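Local atomic coordinates of DNA photolyase (Agrobacterium tumefaciens, PDB entry 4U63), a protein that probably uses light gathered by a methenyltetrahydrofolate antenna and a flavin cofactor to split cyclobutane pyrimidine dimers in damaged DNA. Residues Q70-H75 and K217-I222; K428-G433 and Y450-F455. One frame throughout, in Å; residues are numbered along the deposited sequence.

Contact 1: Q70-H75 and K217-I222; sequences QEWWLH and KDFSDI. With MHF (5,10-methenyl-6,7,8-trihydrofolic acid), chain B.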
ATOM      1  N   GLN A  70       6.671  -7.115  -0.184  1.00 20.98           N
ATOM      2  CA  GLN A  70       5.816  -7.090  -1.362  1.00 22.34           C
ATOM      3  C   GLN A  70       6.205  -8.160  -2.403  1.00 23.06           C
ATOM      4  O   GLN A  70       5.366  -8.581  -3.204  1.00 25.27           O
ATOM      5  CB  GLN A  70       5.807  -5.695  -1.970  1.00 24.26           C
ATOM      6  CG  GLN A  70       4.534  -5.392  -2.716  1.00 26.82           C
ATOM      7  CD  GLN A  70       4.306  -3.904  -2.840  1.00 27.78           C
ATOM      8  OE1 GLN A  70       4.993  -3.235  -3.602  1.00 29.84           O
ATOM      9  NE2 GLN A  70       3.349  -3.377  -2.082  1.00 22.25           N
ATOM     10  N   GLU A  71       7.469  -8.588  -2.394  1.00 21.75           N
ATOM     11  CA  GLU A  71       7.897  -9.725  -3.225  1.00 22.44           C
ATOM     12  C   GLU A  71       7.245 -11.024  -2.742  1.00 23.36           C
ATOM     13  O   GLU A  71       6.808 -11.840  -3.554  1.00 24.23           O
ATOM     14  CB  GLU A  71       9.419  -9.857  -3.233  1.00 22.86           C
ATOM     15  CG  GLU A  71      10.108  -8.778  -4.050  1.00 24.62           C
ATOM     16  CD  GLU A  71      11.614  -8.872  -4.012  1.00 30.30           C
ATOM     17  OE1 GLU A  71      12.171  -9.468  -3.072  1.00 34.33           O
ATOM     18  OE2 GLU A  71      12.254  -8.335  -4.928  1.00 35.46           O
ATOM     19  N   TRP A  72       7.174 -11.207  -1.423  1.00 22.27           N
ATOM     20  CA  TRP A  72       6.415 -12.320  -0.852  1.00 22.00           C
ATOM     21  C   TRP A  72       4.976 -12.254  -1.337  1.00 21.37           C
ATOM     22  O   TRP A  72       4.422 -13.261  -1.780  1.00 23.29           O
ATOM     23  CB  TRP A  72       6.456 -12.288   0.675  1.00 22.42           C
ATOM     24  CG  TRP A  72       5.663 -13.356   1.343  1.00 22.17           C
ATOM     25  CD1 TRP A  72       6.121 -14.567   1.744  1.00 24.59           C
ATOM     26  CD2 TRP A  72       4.275 -13.308   1.706  1.00 22.82           C
ATOM     27  NE1 TRP A  72       5.111 -15.283   2.327  1.00 24.61           N
ATOM     28  CE2 TRP A  72       3.964 -14.537   2.321  1.00 21.89           C
ATOM     29  CE3 TRP A  72       3.265 -12.347   1.569  1.00 22.31           C
ATOM     30  CZ2 TRP A  72       2.685 -14.836   2.799  1.00 22.22           C
ATOM     31  CZ3 TRP A  72       1.985 -12.645   2.045  1.00 22.24           C
ATOM     32  CH2 TRP A  72       1.710 -13.880   2.654  1.00 22.19           C
ATOM     33  N   TRP A  73       4.386 -11.063  -1.257  1.00 20.68           N
ATOM     34  CA  TRP A  73       3.016 -10.843  -1.710  1.00 20.43           C
ATOM     35  C   TRP A  73       2.861 -11.193  -3.196  1.00 20.15           C
ATOM     36  O   TRP A  73       1.930 -11.920  -3.589  1.00 22.08           O
ATOM     37  CB  TRP A  73       2.572  -9.394  -1.460  1.00 20.18           C
ATOM     38  CG  TRP A  73       1.104  -9.248  -1.642  1.00 20.65           C
ATOM     39  CD1 TRP A  73       0.439  -9.084  -2.821  1.00 21.36           C
ATOM     40  CD2 TRP A  73       0.102  -9.309  -0.621  1.00 20.84           C
ATOM     41  NE1 TRP A  73      -0.913  -9.023  -2.599  1.00 21.02           N
ATOM     42  CE2 TRP A  73      -1.149  -9.156  -1.257  1.00 20.87           C
ATOM     43  CE3 TRP A  73       0.140  -9.468   0.775  1.00 18.00           C
ATOM     44  CZ2 TRP A  73      -2.357  -9.156  -0.550  1.00 21.36           C
ATOM     45  CZ3 TRP A  73      -1.064  -9.460   1.474  1.00 20.81           C
ATOM     46  CH2 TRP A  73      -2.293  -9.312   0.807  1.00 20.92           C
ATOM     47  N   LEU A  74       3.775 -10.683  -4.013  1.00 20.08           N
ATOM     48  CA  LEU A  74       3.696 -10.862  -5.459  1.00 21.40           C
ATOM     49  C   LEU A  74       3.747 -12.321  -5.866  1.00 22.97           C
ATOM     50  O   LEU A  74       3.004 -12.738  -6.743  1.00 24.49           O
ATOM     51  CB  LEU A  74       4.809 -10.095  -6.172  1.00 22.56           C
ATOM     52  CG  LEU A  74       4.862 -10.262  -7.701  1.00 22.93           C
ATOM     53  CD1 LEU A  74       3.630  -9.656  -8.344  1.00 21.66           C
ATOM     54  CD2 LEU A  74       6.116  -9.640  -8.296  1.00 23.91           C
ATOM     55  N   HIS A  75       4.636 -13.091  -5.243  1.00 23.26           N
ATOM     56  CA  HIS A  75       4.723 -14.515  -5.541  1.00 24.61           C
ATOM     57  C   HIS A  75       3.351 -15.180  -5.410  1.00 23.92           C
ATOM     58  O   HIS A  75       2.855 -15.838  -6.332  1.00 24.85           O
ATOM     59  CB  HIS A  75       5.697 -15.200  -4.597  1.00 25.81           C
ATOM     60  CG  HIS A  75       5.786 -16.673  -4.805  1.00 28.20           C
ATOM     61  ND1 HIS A  75       6.749 -17.256  -5.601  1.00 29.74           N
ATOM     62  CD2 HIS A  75       5.021 -17.687  -4.335  1.00 30.81           C
ATOM     63  CE1 HIS A  75       6.577 -18.564  -5.607  1.00 31.93           C
ATOM     64  NE2 HIS A  75       5.535 -18.852  -4.847  1.00 30.00           N
ATOM     65  N   LYS A 217       7.132 -16.121   7.901  1.00 26.72           N
ATOM     66  CA  LYS A 217       6.371 -17.290   8.338  1.00 27.50           C
ATOM     67  C   LYS A 217       5.040 -16.947   8.997  1.00 30.39           C
ATOM     68  O   LYS A 217       4.118 -17.765   8.954  1.00 34.13           O
ATOM     69  CB  LYS A 217       7.194 -18.190   9.256  1.00 32.31           C
ATOM     70  CG  LYS A 217       7.626 -17.573  10.573  1.00 36.54           C
ATOM     71  CD  LYS A 217       8.511 -18.550  11.337  1.00 40.62           C
ATOM     72  CE  LYS A 217       9.137 -17.896  12.553  1.00 50.42           C
ATOM     73  NZ  LYS A 217       8.118 -17.500  13.562  1.00 62.46           N
ATOM     74  N   ASP A 218       4.930 -15.759   9.604  1.00 26.16           N
ATOM     75  CA  ASP A 218       3.661 -15.342  10.223  1.00 26.51           C
ATOM     76  C   ASP A 218       2.786 -14.472   9.319  1.00 25.43           C
ATOM     77  O   ASP A 218       1.665 -14.133   9.696  1.00 26.88           O
ATOM     78  CB  ASP A 218       3.915 -14.651  11.569  1.00 25.56           C
ATOM     79  CG  ASP A 218       4.420 -15.614  12.635  1.00 29.97           C
ATOM     80  OD1 ASP A 218       4.391 -16.850  12.416  1.00 31.15           O
ATOM     81  OD2 ASP A 218       4.846 -15.130  13.700  1.00 32.74           O
ATOM     82  N   PHE A 219       3.269 -14.131   8.126  1.00 26.16           N
ATOM     83  CA  PHE A 219       2.463 -13.351   7.177  1.00 26.49           C
ATOM     84  C   PHE A 219       1.167 -14.086   6.840  1.00 26.93           C
ATOM     85  O   PHE A 219       0.110 -13.470   6.756  1.00 26.73           O
ATOM     86  CB  PHE A 219       3.234 -13.080   5.884  1.00 26.78           C
ATOM     87  CG  PHE A 219       4.238 -11.960   5.967  1.00 25.06           C
ATOM     88  CD1 PHE A 219       4.822 -11.568   7.179  1.00 23.16           C
ATOM     89  CD2 PHE A 219       4.619 -11.305   4.805  1.00 26.11           C
ATOM     90  CE1 PHE A 219       5.747 -10.545   7.210  1.00 21.18           C
ATOM     91  CE2 PHE A 219       5.546 -10.283   4.831  1.00 23.87           C
ATOM     92  CZ  PHE A 219       6.106  -9.896   6.033  1.00 21.93           C
ATOM     93  N   SER A 220       1.247 -15.411   6.671  1.00 28.33           N
ATOM     94  CA  SER A 220       0.076 -16.204   6.309  1.00 27.22           C
ATOM     95  C   SER A 220      -0.991 -16.262   7.413  1.00 26.52           C
ATOM     96  O   SER A 220      -2.128 -16.638   7.135  1.00 29.76           O
ATOM     97  CB  SER A 220       0.473 -17.627   5.909  1.00 29.77           C
ATOM     98  OG  SER A 220       1.144 -18.288   6.968  1.00 32.96           O
ATOM     99  N   ASP A 221      -0.632 -15.897   8.648  1.00 27.80           N
ATOM    100  CA  ASP A 221      -1.601 -15.806   9.747  1.00 30.50           C
ATOM    101  C   ASP A 221      -2.585 -14.676   9.507  1.00 28.79           C
ATOM    102  O   ASP A 221      -3.731 -14.724   9.976  1.00 28.55           O
ATOM    103  CB  ASP A 221      -0.895 -15.575  11.096  1.00 32.95           C
ATOM    104  CG  ASP A 221      -0.051 -16.760  11.539  1.00 37.19           C
ATOM    105  OD1 ASP A 221      -0.273 -17.891  11.052  1.00 35.51           O
ATOM    106  OD2 ASP A 221       0.837 -16.560  12.394  1.00 36.18           O
ATOM    107  N   ILE A 222      -2.121 -13.655   8.783  1.00 26.14           N
ATOM    108  CA  ILE A 222      -2.892 -12.468   8.489  1.00 26.13           C
ATOM    109  C   ILE A 222      -3.365 -12.390   7.035  1.00 26.01           C
ATOM    110  O   ILE A 222      -4.463 -11.895   6.765  1.00 23.23           O
ATOM    111  CB  ILE A 222      -2.036 -11.200   8.748  1.00 25.79           C
ATOM    112  CG1 ILE A 222      -1.317 -11.276  10.107  1.00 28.67           C
ATOM    113  CG2 ILE A 222      -2.884  -9.940   8.639  1.00 25.15           C
ATOM    114  CD1 ILE A 222      -2.227 -11.448  11.308  1.00 31.20           C
TER
HETATM  115  N1  MHF B1001       9.534  -7.251   5.865  1.00 26.85           N
HETATM  116  C2  MHF B1001       8.906  -7.637   6.980  1.00 24.67           C
HETATM  117  NA2 MHF B1001       7.669  -7.153   7.200  1.00 24.75           N
HETATM  118  N3  MHF B1001       9.469  -8.511   7.881  1.00 24.41           N
HETATM  119  C4  MHF B1001      10.706  -9.002   7.683  1.00 25.58           C
HETATM  120  O4  MHF B1001      11.233  -9.786   8.491  1.00 26.28           O
HETATM  121  C4A MHF B1001      11.422  -8.595   6.466  1.00 26.00           C
HETATM  122  N5  MHF B1001      12.715  -8.973   6.148  1.00 29.14           N
HETATM  123  C6  MHF B1001      13.531  -8.217   5.195  1.00 30.87           C
HETATM  124  C7  MHF B1001      12.631  -7.944   3.985  1.00 31.54           C
HETATM  125  N8  MHF B1001      11.390  -7.288   4.413  1.00 30.82           N
HETATM  126  C8A MHF B1001      10.765  -7.657   5.553  1.00 26.29           C
HETATM  127  C9  MHF B1001      14.768  -9.107   4.968  1.00 35.03           C
HETATM  128  N10 MHF B1001      14.498 -10.331   5.748  1.00 37.02           N
HETATM  129  C11 MHF B1001      13.503  -9.987   6.752  1.00 32.29           C
HETATM  130  C12 MHF B1001      17.661 -12.776   7.145  1.00 47.23           C
HETATM  131  C13 MHF B1001      16.749 -12.251   8.072  1.00 47.15           C
HETATM  132  C14 MHF B1001      15.711 -11.438   7.651  1.00 41.98           C
HETATM  133  C15 MHF B1001      15.564 -11.118   6.282  1.00 39.31           C
HETATM  134  C16 MHF B1001      16.451 -11.660   5.363  1.00 38.20           C
HETATM  135  C17 MHF B1001      17.493 -12.480   5.788  1.00 42.80           C
HETATM  136  C   MHF B1001      18.788 -13.682   7.571  1.00 61.24           C
HETATM  137  O   MHF B1001      19.409 -14.251   6.687  1.00 56.66           O
HETATM  138  N   MHF B1001      19.032 -13.896   8.871  1.00 86.09           N
HETATM  139  CA  MHF B1001      19.971 -14.878   9.389  1.00 94.13           C
HETATM  140  CB  MHF B1001      21.150 -14.224  10.109  1.00 95.97           C
HETATM  141  CG  MHF B1001      21.546 -12.863   9.541  1.00102.87           C
HETATM  142  CD  MHF B1001      20.658 -11.710   9.974  1.00 99.20           C
HETATM  143  OE1 MHF B1001      19.800 -11.876  10.867  1.00110.52           O
HETATM  144  OE2 MHF B1001      20.814 -10.607   9.411  1.00 94.02           O
HETATM  145  CT  MHF B1001      19.253 -15.804  10.338  1.00103.12           C
HETATM  146  O1  MHF B1001      19.075 -16.990   9.984  1.00111.76           O
HETATM  147  O2  MHF B1001      18.852 -15.371  11.444  1.00105.11           O
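One face of the Trp72 indole carries Phe219, whose ring turns its edge toward it in a T-shaped (edge-to-face) pair. The planes stand at 79°, and the centroid of the Trp72 six-membered ring lies 5.2 Å from that of the Phe219 ring. Two carbons of Phe219 do the touching. CB sits over the benzo ring, 3.8 Å from its centroid and 18° off the ring normal, a CH-pi contact, and comes within 3.6 Å of Trp72 CZ2. CD2 lies nearer the rim of the same face, 3.7 Å from Trp72 CE3. At the in-plane edge of the indole is Trp73 CE3, from the next residue of helix 68-87.

Trp72 holds CG anti to the backbone N (chi1 178°), which carries the indole out from the helix toward residues 217-222. The backbone there passes close as well, with Ser220 N 4.2 Å from Trp72 CZ2. Ala216 and Pro225 also touch the indole, and His76 pairs with it edge to face.

Another part of the Phe219 rim serves the antenna chromophore. Phe219 CZ lies 3.4 Å from NA2 of the methenyltetrahydrofolate and 3.7 Å from its C2, both at the edge of the phenyl ring, near its plane. Leu354, Asp389 and Thr390 bind the folate through backbone oxygens. No hydrogen bond joins the two segments, so their cohesion is apolar and aromatic: Trp72 is a second-shell residue backing Phe219, a wall of the antenna pocket.

Contact 2: K428-G433 and Y450-F455; sequences KFDGDG and YIHKPF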
ATOM      1  N   LYS A 428      -3.401   7.077  25.427  1.00 29.45           N
ATOM      2  CA  LYS A 428      -4.661   7.556  24.849  1.00 30.54           C
ATOM      3  C   LYS A 428      -5.331   6.496  23.962  1.00 30.31           C
ATOM      4  O   LYS A 428      -6.532   6.235  24.094  1.00 35.31           O
ATOM      5  CB  LYS A 428      -4.415   8.823  24.027  1.00 32.04           C
ATOM      6  CG  LYS A 428      -5.660   9.458  23.422  1.00 36.45           C
ATOM      7  CD  LYS A 428      -5.307  10.735  22.671  1.00 39.76           C
ATOM      8  CE  LYS A 428      -6.550  11.421  22.128  1.00 45.93           C
ATOM      9  NZ  LYS A 428      -6.203  12.637  21.344  1.00 51.42           N
ATOM     10  N   PHE A 429      -4.546   5.906  23.060  1.00 30.15           N
ATOM     11  CA  PHE A 429      -5.064   4.973  22.052  1.00 28.54           C
ATOM     12  C   PHE A 429      -4.894   3.483  22.409  1.00 26.01           C
ATOM     13  O   PHE A 429      -5.433   2.633  21.709  1.00 25.99           O
ATOM     14  CB  PHE A 429      -4.436   5.288  20.681  1.00 30.27           C
ATOM     15  CG  PHE A 429      -4.822   6.646  20.137  1.00 31.96           C
ATOM     16  CD1 PHE A 429      -6.130   6.901  19.741  1.00 34.66           C
ATOM     17  CD2 PHE A 429      -3.883   7.672  20.029  1.00 32.39           C
ATOM     18  CE1 PHE A 429      -6.496   8.148  19.244  1.00 34.27           C
ATOM     19  CE2 PHE A 429      -4.245   8.921  19.529  1.00 34.06           C
ATOM     20  CZ  PHE A 429      -5.550   9.158  19.136  1.00 34.12           C
ATOM     21  N   ASP A 430      -4.157   3.185  23.487  1.00 26.38           N
ATOM     22  CA  ASP A 430      -3.945   1.811  23.962  1.00 27.17           C
ATOM     23  C   ASP A 430      -3.905   1.776  25.505  1.00 29.28           C
ATOM     24  O   ASP A 430      -2.967   1.249  26.119  1.00 25.47           O
ATOM     25  CB  ASP A 430      -2.647   1.260  23.347  1.00 26.71           C
ATOM     26  CG  ASP A 430      -2.452  -0.230  23.594  1.00 28.02           C
ATOM     27  OD1 ASP A 430      -3.426  -0.999  23.474  1.00 27.02           O
ATOM     28  OD2 ASP A 430      -1.303  -0.638  23.885  1.00 25.42           O
ATOM     29  N   GLY A 431      -4.951   2.322  26.125  1.00 28.66           N
ATOM     30  CA  GLY A 431      -4.984   2.553  27.572  1.00 31.33           C
ATOM     31  C   GLY A 431      -4.704   1.343  28.442  1.00 34.18           C
ATOM     32  O   GLY A 431      -3.964   1.435  29.419  1.00 37.18           O
ATOM     33  N   ASP A 432      -5.289   0.204  28.085  1.00 31.07           N
ATOM     34  CA  ASP A 432      -5.077  -1.031  28.842  1.00 35.96           C
ATOM     35  C   ASP A 432      -3.770  -1.730  28.482  1.00 33.18           C
ATOM     36  O   ASP A 432      -3.376  -2.665  29.171  1.00 33.33           O
ATOM     37  CB  ASP A 432      -6.266  -1.988  28.667  1.00 39.34           C
ATOM     38  CG  ASP A 432      -7.553  -1.436  29.268  1.00 45.73           C
ATOM     39  OD1 ASP A 432      -7.491  -0.515  30.114  1.00 47.06           O
ATOM     40  OD2 ASP A 432      -8.635  -1.928  28.894  1.00 47.88           O
ATOM     41  N   GLY A 433      -3.108  -1.282  27.411  1.00 31.84           N
ATOM     42  CA  GLY A 433      -1.814  -1.811  27.002  1.00 29.22           C
ATOM     43  C   GLY A 433      -1.868  -3.104  26.199  1.00 28.93           C
ATOM     44  O   GLY A 433      -0.840  -3.760  26.015  1.00 28.38           O
ATOM     45  N   TYR A 450       2.135   1.613  34.204  1.00 41.49           N
ATOM     46  CA  TYR A 450       3.515   1.661  33.712  1.00 42.17           C
ATOM     47  C   TYR A 450       3.775   1.011  32.348  1.00 41.37           C
ATOM     48  O   TYR A 450       4.891   1.094  31.846  1.00 42.45           O
ATOM     49  CB  TYR A 450       4.434   1.007  34.739  1.00 42.54           C
ATOM     50  CG  TYR A 450       4.326   1.623  36.111  1.00 46.51           C
ATOM     51  CD1 TYR A 450       4.633   2.969  36.312  1.00 50.86           C
ATOM     52  CD2 TYR A 450       3.917   0.867  37.212  1.00 50.77           C
ATOM     53  CE1 TYR A 450       4.537   3.549  37.570  1.00 54.44           C
ATOM     54  CE2 TYR A 450       3.820   1.437  38.475  1.00 53.61           C
ATOM     55  CZ  TYR A 450       4.130   2.779  38.648  1.00 57.44           C
ATOM     56  OH  TYR A 450       4.035   3.355  39.892  1.00 60.95           O
ATOM     57  N   ILE A 451       2.770   0.381  31.748  1.00 40.70           N
ATOM     58  CA  ILE A 451       2.963  -0.348  30.482  1.00 41.53           C
ATOM     59  C   ILE A 451       3.558   0.524  29.356  1.00 35.21           C
ATOM     60  O   ILE A 451       4.343   0.030  28.556  1.00 36.11           O
ATOM     61  CB  ILE A 451       1.649  -1.050  30.017  1.00 41.05           C
ATOM     62  CG1 ILE A 451       1.904  -2.027  28.855  1.00 44.52           C
ATOM     63  CG2 ILE A 451       0.587  -0.037  29.610  1.00 40.57           C
ATOM     64  CD1 ILE A 451       2.775  -3.213  29.200  1.00 44.02           C
ATOM     65  N   HIS A 452       3.197   1.807  29.309  1.00 30.89           N
ATOM     66  CA  HIS A 452       3.724   2.725  28.276  1.00 35.78           C
ATOM     67  C   HIS A 452       4.950   3.514  28.706  1.00 37.25           C
ATOM     68  O   HIS A 452       5.534   4.230  27.896  1.00 37.11           O
ATOM     69  CB  HIS A 452       2.629   3.685  27.816  1.00 34.66           C
ATOM     70  CG  HIS A 452       1.554   3.004  27.044  1.00 31.13           C
ATOM     71  ND1 HIS A 452       1.751   2.540  25.761  1.00 28.51           N
ATOM     72  CD2 HIS A 452       0.283   2.679  27.375  1.00 30.29           C
ATOM     73  CE1 HIS A 452       0.640   1.971  25.331  1.00 29.17           C
ATOM     74  NE2 HIS A 452      -0.263   2.038  26.293  1.00 28.53           N
ATOM     75  N   LYS A 453       5.328   3.382  29.977  1.00 38.96           N
ATOM     76  CA  LYS A 453       6.487   4.068  30.529  1.00 40.85           C
ATOM     77  C   LYS A 453       7.161   3.189  31.594  1.00 38.66           C
ATOM     78  O   LYS A 453       7.224   3.563  32.761  1.00 41.38           O
ATOM     79  CB  LYS A 453       6.073   5.442  31.092  1.00 42.26           C
ATOM     80  CG  LYS A 453       4.869   5.438  32.044  1.00 40.87           C
ATOM     81  CD  LYS A 453       4.362   6.855  32.270  1.00 41.30           C
ATOM     82  CE  LYS A 453       3.431   6.956  33.468  1.00 45.90           C
ATOM     83  NZ  LYS A 453       2.158   6.215  33.261  1.00 48.55           N
ATOM     84  N   PRO A 454       7.681   2.010  31.185  1.00 35.61           N
ATOM     85  CA  PRO A 454       8.303   1.099  32.161  1.00 39.33           C
ATOM     86  C   PRO A 454       9.500   1.728  32.899  1.00 39.27           C
ATOM     87  O   PRO A 454       9.805   1.344  34.027  1.00 45.78           O
ATOM     88  CB  PRO A 454       8.738  -0.102  31.308  1.00 38.22           C
ATOM     89  CG  PRO A 454       8.786   0.392  29.904  1.00 34.67           C
ATOM     90  CD  PRO A 454       7.782   1.497  29.802  1.00 31.39           C
ATOM     91  N   PHE A 455      10.146   2.692  32.252  1.00 41.67           N
ATOM     92  CA  PHE A 455      11.271   3.453  32.834  1.00 44.89           C
ATOM     93  C   PHE A 455      10.895   4.401  33.987  1.00 44.03           C
ATOM     94  O   PHE A 455      11.778   4.885  34.678  1.00 48.23           O
ATOM     95  CB  PHE A 455      12.009   4.246  31.738  1.00 45.90           C
ATOM     96  CG  PHE A 455      11.110   5.111  30.903  1.00 45.83           C
ATOM     97  CD1 PHE A 455      10.811   6.409  31.289  1.00 50.32           C
ATOM     98  CD2 PHE A 455      10.550   4.619  29.726  1.00 46.57           C
ATOM     99  CE1 PHE A 455       9.981   7.199  30.514  1.00 51.47           C
ATOM    100  CE2 PHE A 455       9.721   5.400  28.951  1.00 45.88           C
ATOM    101  CZ  PHE A 455       9.436   6.690  29.346  1.00 49.72           C
TER
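His452 and Asp430 cross at about a right angle, with imidazole and carboxylate planes 80° apart, yet the hydrogen bond between them bypasses the carboxylate. The ring presents its edge to the Asp430 backbone: His452 NE2 donates to Asp430 O over 2.8 Å, with a nearly straight N-H...O angle of 172°. The acceptor lies in the imidazole plane, whereas the donor stands well above the carbonyl plane. Gly433 N reaches the same oxygen from the opposite face, over 2.8 Å, closing the type I turn from Asp430 to Gly433. Two donors therefore grip one buried carbonyl just beyond helix 422-429.

The aspartate side chain runs past the imidazole, its OD2 3.6 Å from His452 CE1. With CG anti to the backbone N (chi1 -171°), the carboxylate is directed to the start of helix 434-439, where OD1 accepts from Tyr435 N and OD2 from Val436 N. Gly433 occupies the N-cap position of that helix. Beside the histidine, Ile451 lays its beta-branch methyl against the turn, CG2 4.0 Å from Gly433 CA. The backbones are closest here too, with 6.1 Å between Gly433 CA and Ile451 CA. Gly433 CA also lies 4.2 Å from His452 NE2, approaching the ring obliquely.

Val436 touches both Ile451 and His452, while Glu427 meets the histidine from helix 422-429. The contact thus ties Ile451 and His452 to the turn between helices 422-429 and 434-439. Its chemistry divides the work of Asp430: the backbone oxygen accepts from the histidine and the turn, while the carboxylate binds helix-start N-H groups, whose polarity would probably stabilise its negative charge.

Contacts 1 and 2 are separate pieces of the fold, in series along the chain: their centres are 30 Å apart and their nearest atoms about 16 Å. Contact 1 joins helix 68-87, in the photolyase region of the N-terminal half, to the short helix 219-222. It lies about 14 Å, centre to centre, from the middle of the chain, and borders the antenna pocket. Contact 2, about 29 Å from that middle, joins neighbouring elements of the FAD-binding region; none of its residues belongs to the antenna pocket. The residues that line the FAD pocket lie between 245 and 403, so neither contact's segments contain any of them.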